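Local structure of chorismate mutase (1XHO) at residues 76-79 / 80-84. The protein probably catalyses the rearrangement of chorismate to prephenate as a trimeric type I chorismate mutase. Residues are numbered along the deposited sequence; the frame is centred on the assembly and turned at random.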
loop_
_atom_site.group_PDB
_atom_site.type_symbol
_atom_site.label_atom_id
_atom_site.label_comp_id
_atom_site.label_asym_id
_atom_site.label_seq_id
_atom_site.Cartn_x
_atom_site.Cartn_y
_atom_site.Cartn_z
ATOM N N PHE C 76 3.239 -6.622 0.141
ATOM C CA PHE C 76 3.162 -7.726 -0.808
ATOM C C PHE C 76 1.830 -7.726 -1.548
ATOM O O PHE C 76 0.798 -7.422 -0.959
ATOM C CB PHE C 76 3.283 -9.052 -0.075
ATOM C CG PHE C 76 4.542 -9.200 0.730
ATOM C CD1 PHE C 76 5.654 -9.859 0.198
ATOM C CD2 PHE C 76 4.611 -8.710 2.025
ATOM C CE1 PHE C 76 6.811 -10.024 0.949
ATOM C CE2 PHE C 76 5.779 -8.858 2.784
ATOM C CZ PHE C 76 6.878 -9.526 2.246
ATOM N N THR C 77 1.858 -8.073 -2.834
ATOM C CA THR C 77 0.644 -8.424 -3.570
ATOM C C THR C 77 0.821 -9.757 -4.264
ATOM O O THR C 77 1.933 -10.127 -4.662
ATOM C CB THR C 77 0.219 -7.374 -4.633
ATOM O OG1 THR C 77 1.219 -7.270 -5.665
ATOM C CG2 THR C 77 -0.058 -5.998 -3.984
ATOM N N VAL C 78 -0.281 -10.480 -4.401
ATOM C CA VAL C 78 -0.324 -11.643 -5.259
ATOM C C VAL C 78 -1.512 -11.489 -6.192
ATOM O O VAL C 78 -2.505 -10.831 -5.859
ATOM C CB VAL C 78 -0.427 -12.980 -4.473
ATOM C CG1 VAL C 78 0.732 -13.123 -3.512
ATOM C CG2 VAL C 78 -1.766 -13.084 -3.723
ATOM N N THR C 79 -1.391 -12.084 -7.368
ATOM C CA THR C 79 -2.483 -12.154 -8.320
ATOM C C THR C 79 -3.583 -13.102 -7.808
ATOM O O THR C 79 -3.327 -13.975 -6.971
ATOM C CB THR C 79 -1.956 -12.586 -9.719
ATOM O OG1 THR C 79 -0.995 -13.639 -9.572
ATOM C CG2 THR C 79 -1.281 -11.441 -10.383
ATOM N N LYS C 80 -4.797 -12.909 -8.307
ATOM C CA LYS C 80 -6.001 -13.652 -7.863
ATOM C C LYS C 80 -5.828 -15.190 -7.808
ATOM O O LYS C 80 -6.394 -15.870 -6.930
ATOM C CB LYS C 80 -7.165 -13.295 -8.791
ATOM C CG LYS C 80 -8.506 -13.861 -8.390
ATOM C CD LYS C 80 -9.645 -13.009 -8.949
ATOM C CE LYS C 80 -9.613 -12.919 -10.478
ATOM N NZ LYS C 80 -10.885 -12.342 -11.015
ATOM N N ASP C 81 -5.043 -15.723 -8.741
ATOM C CA ASP C 81 -4.768 -17.167 -8.816
ATOM C C ASP C 81 -3.870 -17.719 -7.701
ATOM O O ASP C 81 -3.685 -18.910 -7.631
ATOM C CB ASP C 81 -4.171 -17.531 -10.186
ATOM C CG ASP C 81 -3.072 -16.569 -10.628
ATOM O OD1 ASP C 81 -2.348 -16.021 -9.775
ATOM O OD2 ASP C 81 -2.948 -16.345 -11.838
ATOM N N LEU C 82 -3.302 -16.859 -6.855
ATOM C CA LEU C 82 -2.554 -17.308 -5.676
ATOM C C LEU C 82 -3.308 -16.988 -4.377
ATOM O O LEU C 82 -3.598 -15.819 -4.100
ATOM C CB LEU C 82 -1.173 -16.644 -5.624
ATOM C CG LEU C 82 -0.234 -16.844 -6.815
ATOM C CD1 LEU C 82 1.098 -16.124 -6.550
ATOM C CD2 LEU C 82 -0.021 -18.341 -7.110
ATOM N N ASP C 83 -3.617 -18.024 -3.593
ATOM C CA ASP C 83 -4.260 -17.860 -2.269
ATOM C C ASP C 83 -3.735 -18.830 -1.192
ATOM O O ASP C 83 -4.245 -18.838 -0.079
ATOM C CB ASP C 83 -5.800 -18.005 -2.390
ATOM C CG ASP C 83 -6.257 -19.444 -2.730
ATOM O OD1 ASP C 83 -5.416 -20.353 -2.859
ATOM O OD2 ASP C 83 -7.482 -19.662 -2.875
ATOM N N ALA C 84 -2.717 -19.629 -1.519
ATOM C CA ALA C 84 -2.299 -20.728 -0.648
ATOM C C ALA C 84 -1.547 -20.264 0.601
ATOM O O ALA C 84 -1.537 -20.973 1.607
ATOM C CB ALA C 84 -1.461 -21.743 -1.428
#
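Thr79 grips the residues that follow it twice, once by its backbone and once by its side chain. Thr79 O accepts from Leu82 N at 2.9 Å, a nearly straight bond (166° at the hydrogen) that closes a type I beta turn from Thr79 to Leu82; the donor sits above the carbonyl plane. On the side chain, OG1 stands between the backbone N and the carbonyl carbon (chi1 42°), and Asp81, with a similar chi1 of 45°, points the same way alongside it. This puts the hydroxyl beside the carboxylate, and Thr79 OG1 donates to Asp81 OD1 at 2.7 Å, reaching the syn side slightly out of the carboxylate plane. Both oxygens also bond to backbone N-H groups where strand 116-124 begins: Lys115, just before it, to OD1, and Cys116 to OG1, which holds the carboxylate and hydroxyl in place. At the end of the turn the chain swings aside, and Leu82 CB comes to 3.9 Å from Val78 CB. The two side chains meet at a slant, with Val78 CG2 only 3.3 Å from Leu82 O. Ile117 packs against both, and Ile107 of a second subunit adds to the cover of Val78. Lys80, at the second position of the turn, carries its NZ to a salt bridge with Asp108 of the same chain. The whole is a beta turn with a Thr-Asp side-chain bond, leading out of strand 71-78 of the mixed sheet toward helix 89-93.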